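Local coordinates for protein carbohydrate oxidase (Microdochium nivale, PDB 3RJA) that catalyses the selective FAD-dependent oxidation of the C1 hydroxyl of mono-, oligo- and polysaccharides to lactones, reducing molecular oxygen to hydrogen peroxide, at residues T43-T46 / A47-Q50; K456-T460 / D461-Y465. All coordinates share one frame; numbering follows the deposited sequence.

Contact 1: T43-T46 / A47-Q50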
loop_
_atom_site.group_PDB
_atom_site.type_symbol
_atom_site.label_atom_id
_atom_site.label_comp_id
_atom_site.label_asym_id
_atom_site.label_seq_id
_atom_site.Cartn_x
_atom_site.Cartn_y
_atom_site.Cartn_z
ATOM N N THR A 43 -1.938 -14.523 17.395
ATOM C CA THR A 43 -1.406 -13.865 18.587
ATOM C C THR A 43 -2.374 -12.867 19.207
ATOM O O THR A 43 -3.125 -12.217 18.492
ATOM C CB THR A 43 -0.075 -13.133 18.287
ATOM O OG1 THR A 43 -0.259 -12.181 17.224
ATOM C CG2 THR A 43 1.028 -14.142 17.913
ATOM N N GLN A 44 -2.293 -12.693 20.522
ATOM C CA GLN A 44 -3.114 -11.720 21.234
ATOM C C GLN A 44 -2.270 -10.610 21.878
ATOM O O GLN A 44 -2.767 -9.516 22.147
ATOM C CB GLN A 44 -3.974 -12.430 22.317
ATOM C CG GLN A 44 -5.077 -13.318 21.732
ATOM C CD GLN A 44 -6.234 -12.516 21.084
ATOM O OE1 GLN A 44 -6.428 -11.329 21.380
ATOM N NE2 GLN A 44 -6.990 -13.161 20.194
ATOM N N THR A 45 -0.994 -10.878 22.119
ATOM C CA THR A 45 -0.133 -9.930 22.833
ATOM C C THR A 45 1.256 -9.843 22.187
ATOM O O THR A 45 1.632 -10.716 21.382
ATOM C CB THR A 45 0.131 -10.415 24.270
ATOM O OG1 THR A 45 0.901 -11.631 24.213
ATOM C CG2 THR A 45 -1.196 -10.650 25.062
ATOM N N THR A 46 2.036 -8.832 22.590
ATOM C CA THR A 46 3.416 -8.702 22.146
ATOM C C THR A 46 4.235 -9.943 22.527
ATOM O O THR A 46 5.020 -10.468 21.706
ATOM C CB THR A 46 4.060 -7.406 22.678
ATOM O OG1 THR A 46 3.274 -6.290 22.225
ATOM C CG2 THR A 46 5.514 -7.235 22.147
ATOM N N ALA A 47 4.005 -10.439 23.747
ATOM C CA ALA A 47 4.686 -11.599 24.276
ATOM C C ALA A 47 4.448 -12.850 23.408
ATOM O O ALA A 47 5.367 -13.665 23.212
ATOM C CB ALA A 47 4.232 -11.845 25.744
ATOM N N HIS A 48 3.226 -13.010 22.894
ATOM C CA HIS A 48 2.926 -14.088 21.952
ATOM C C HIS A 48 3.795 -13.983 20.694
ATOM O O HIS A 48 4.359 -14.994 20.230
ATOM C CB HIS A 48 1.460 -14.048 21.536
ATOM C CG HIS A 48 0.504 -14.505 22.600
ATOM N ND1 HIS A 48 -0.846 -14.212 22.551
ATOM C CD2 HIS A 48 0.699 -15.231 23.734
ATOM C CE1 HIS A 48 -1.442 -14.737 23.615
ATOM N NE2 HIS A 48 -0.528 -15.351 24.352
ATOM N N ILE A 49 3.864 -12.767 20.127
ATOM C CA ILE A 49 4.667 -12.514 18.921
ATOM C C ILE A 49 6.117 -12.929 19.196
ATOM O O ILE A 49 6.724 -13.672 18.403
ATOM C CB ILE A 49 4.566 -11.028 18.426
ATOM C CG1 ILE A 49 3.096 -10.671 18.041
ATOM C CG2 ILE A 49 5.534 -10.780 17.223
ATOM C CD1 ILE A 49 2.837 -9.159 17.809
ATOM N N GLN A 50 6.646 -12.454 20.331
ATOM C CA GLN A 50 7.976 -12.811 20.802
ATOM C C GLN A 50 8.198 -14.323 20.941
ATOM O O GLN A 50 9.179 -14.866 20.444
ATOM C CB GLN A 50 8.239 -12.121 22.154
ATOM C CG GLN A 50 9.630 -12.384 22.744
ATOM C CD GLN A 50 9.816 -11.623 24.050
ATOM O OE1 GLN A 50 8.919 -11.586 24.886
ATOM N NE2 GLN A 50 10.949 -10.969 24.192
#
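Thr45 and His48 meet where the chain passes from strand 39-42 into helix 46-58, within the FAD-binding region; Thr45 is the N-cap. Its OG1 lies 3.0 Å from the backbone N of His48 and accepts that N-H, the capping bond of the helix start. A chi1 of 66°, with OG1 between the backbone N and the carbonyl carbon, turns the oxygen towards the helix. The same OG1 also sits over one face of the imidazole, displaced towards the rim, at 3.3 Å from His48 CG.

The ring returns a bond to the loop: His48 ND1 accepts Gln44 N at 2.9 Å, and the donor lies exactly in the ring plane. Helical bonding begins with Ile49 N on Thr45 O (3.3 Å), from the N-cap, and continues with the straighter Gln50 N on Thr46 O (2.9 Å, 172° at the hydrogen) in the first turn. Beside these bonds, Thr43 CG2 packs at 3.6 Å from His48 CB, the two side chains running alongside in opposite senses.

Backbone N-H groups from both the loop and the helix start thus find acceptors within one turn. Because ND1 serves as an acceptor, His48 is probably neutral, with its proton on NE2.

Contact 2: K456-T460 / D461-Y465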
loop_
_atom_site.group_PDB
_atom_site.type_symbol
_atom_site.label_atom_id
_atom_site.label_comp_id
_atom_site.label_asym_id
_atom_site.label_seq_id
_atom_site.Cartn_x
_atom_site.Cartn_y
_atom_site.Cartn_z
ATOM N N LYS A 456 22.508 -6.103 9.757
ATOM C CA LYS A 456 22.483 -5.780 11.184
ATOM C C LYS A 456 21.317 -6.411 11.972
ATOM O O LYS A 456 21.527 -6.944 13.068
ATOM C CB LYS A 456 22.469 -4.278 11.409
ATOM C CG LYS A 456 22.458 -3.889 12.924
ATOM C CD LYS A 456 22.716 -2.406 13.164
ATOM C CE LYS A 456 22.591 -2.093 14.638
ATOM N NZ LYS A 456 22.613 -0.594 14.784
ATOM N N PHE A 457 20.096 -6.316 11.439
ATOM C CA PHE A 457 18.904 -6.730 12.196
ATOM C C PHE A 457 18.364 -8.109 11.898
ATOM O O PHE A 457 17.801 -8.738 12.783
ATOM C CB PHE A 457 17.790 -5.663 12.121
ATOM C CG PHE A 457 18.084 -4.478 12.986
ATOM C CD1 PHE A 457 17.971 -4.580 14.376
ATOM C CD2 PHE A 457 18.579 -3.294 12.428
ATOM C CE1 PHE A 457 18.296 -3.490 15.207
ATOM C CE2 PHE A 457 18.905 -2.198 13.238
ATOM C CZ PHE A 457 18.775 -2.284 14.623
ATOM N N ASP A 458 18.497 -8.561 10.653
ATOM C CA ASP A 458 18.063 -9.915 10.293
ATOM C C ASP A 458 19.135 -10.662 9.492
ATOM O O ASP A 458 18.881 -11.083 8.368
ATOM C CB ASP A 458 16.708 -9.894 9.559
ATOM C CG ASP A 458 16.082 -11.290 9.427
ATOM O OD1 ASP A 458 16.501 -12.218 10.169
ATOM O OD2 ASP A 458 15.163 -11.446 8.584
ATOM N N PRO A 459 20.334 -10.860 10.084
ATOM C CA PRO A 459 21.420 -11.492 9.313
ATOM C C PRO A 459 21.154 -12.958 8.939
ATOM O O PRO A 459 21.684 -13.436 7.927
ATOM C CB PRO A 459 22.641 -11.350 10.242
ATOM C CG PRO A 459 22.033 -11.290 11.626
ATOM C CD PRO A 459 20.794 -10.464 11.430
ATOM N N THR A 460 20.301 -13.658 9.684
ATOM C CA THR A 460 19.994 -15.030 9.284
ATOM C C THR A 460 18.776 -15.120 8.356
ATOM O O THR A 460 18.300 -16.215 8.054
ATOM C CB THR A 460 19.817 -15.970 10.474
ATOM O OG1 THR A 460 18.587 -15.662 11.139
ATOM C CG2 THR A 460 21.023 -15.866 11.462
ATOM N N ASP A 461 18.265 -13.976 7.905
ATOM C CA ASP A 461 17.098 -13.990 7.008
ATOM C C ASP A 461 15.927 -14.778 7.657
ATOM O O ASP A 461 15.223 -15.549 6.989
ATOM C CB ASP A 461 17.501 -14.625 5.674
ATOM C CG ASP A 461 16.982 -13.853 4.457
ATOM O OD1 ASP A 461 16.261 -12.843 4.606
ATOM O OD2 ASP A 461 17.289 -14.299 3.337
ATOM N N ARG A 462 15.750 -14.590 8.964
ATOM C CA ARG A 462 14.702 -15.263 9.734
ATOM C C ARG A 462 13.309 -14.897 9.203
ATOM O O ARG A 462 12.374 -15.713 9.231
ATOM C CB ARG A 462 14.823 -14.877 11.217
ATOM C CG ARG A 462 13.685 -15.363 12.123
ATOM C CD ARG A 462 13.713 -16.867 12.270
ATOM N NE ARG A 462 14.986 -17.346 12.808
ATOM C CZ ARG A 462 15.592 -18.453 12.391
ATOM N NH1 ARG A 462 15.028 -19.165 11.434
ATOM N NH2 ARG A 462 16.749 -18.851 12.918
ATOM N N PHE A 463 13.178 -13.665 8.734
ATOM C CA PHE A 463 11.911 -13.168 8.215
ATOM C C PHE A 463 11.817 -13.265 6.692
ATOM O O PHE A 463 11.021 -12.564 6.078
ATOM C CB PHE A 463 11.675 -11.729 8.673
ATOM C CG PHE A 463 11.636 -11.565 10.173
ATOM C CD1 PHE A 463 10.626 -12.167 10.933
ATOM C CD2 PHE A 463 12.571 -10.754 10.819
ATOM C CE1 PHE A 463 10.576 -11.998 12.327
ATOM C CE2 PHE A 463 12.518 -10.565 12.217
ATOM C CZ PHE A 463 11.525 -11.202 12.970
ATOM N N TYR A 464 12.612 -14.155 6.095
ATOM C CA TYR A 464 12.691 -14.298 4.636
ATOM C C TYR A 464 11.364 -14.347 3.889
ATOM O O TYR A 464 10.394 -15.011 4.316
ATOM C CB TYR A 464 13.415 -15.587 4.289
ATOM C CG TYR A 464 13.392 -15.934 2.811
ATOM C CD1 TYR A 464 14.287 -15.332 1.912
ATOM C CD2 TYR A 464 12.477 -16.859 2.313
ATOM C CE1 TYR A 464 14.278 -15.667 0.537
ATOM C CE2 TYR A 464 12.448 -17.194 0.946
ATOM C CZ TYR A 464 13.341 -16.601 0.069
ATOM O OH TYR A 464 13.292 -16.935 -1.264
ATOM N N TYR A 465 11.360 -13.671 2.744
ATOM C CA TYR A 465 10.389 -13.932 1.707
ATOM C C TYR A 465 11.063 -13.579 0.383
ATOM O O TYR A 465 12.099 -12.900 0.379
ATOM C CB TYR A 465 9.079 -13.151 1.952
ATOM C CG TYR A 465 9.138 -11.614 1.903
ATOM C CD1 TYR A 465 9.556 -10.864 3.017
ATOM C CD2 TYR A 465 8.713 -10.907 0.767
ATOM C CE1 TYR A 465 9.587 -9.443 2.975
ATOM C CE2 TYR A 465 8.728 -9.488 0.724
ATOM C CZ TYR A 465 9.144 -8.760 1.838
ATOM O OH TYR A 465 9.151 -7.339 1.816
HETATM O O HOH W 1 14.545 -11.966 6.081
#
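Asp458 OD1 takes the N-H of Arg462 at 2.8 Å, the shortest sound polar bond of this turn. The other carboxylate oxygen, OD2, accepts the backbone N of Phe463 at 3.0 Å and has a long, weak ion pair to Lys454 besides; a water also lies close to it, though its bonding is doubtful. Both N-H groups approach on the syn sides, 18° and 19° out of the carboxylate plane, so one flat group spans two successive peptides. With CG anti to the backbone N (chi1 -168°), the carboxylate reaches forward over the chain that follows.

Two consecutive type I turns, Asp458 to Asp461 and Asp461 to Tyr464, shape that chain. The first is closed by Asp461 N on Asp458 O (3.0 Å), the second by Tyr464 N on Asp461 O (3.1 Å). With an alanine here in place of Asp458, the N-H groups of Arg462 and Phe463 would probably be left without their acceptors and the second turn less firmly tied to the first.

The turns carry the chain away from helix 447-457, whose Phe457 rests on helix 181-190. They bring Arg462 to strand 63-66, where its backbone bonds to Val63 and Phe463 packs on the same residue.

Both contacts are partly buried turns at helix ends, one of each kind: contact 1 starts helix 46-58, contact 2 spans the end of helix 447-457 and the turns after it. Their centres lie about 19 Å apart and their nearest atoms about 7 Å. The shared element is the three-stranded parallel sheet. Residues 43-50 continue from its edge strand 39-42, whereas Arg462 and Phe463 of contact 2 lie against the other edge strand, 63-66, Arg462 by backbone bonding to Val63, so the Berberine-like region is fastened to the FAD-binding region there. In contact 1 a hydroxyl and an imidazole nitrogen accept backbone N-H groups; in contact 2 a buried, formally charged carboxylate does so, with lysine nearby.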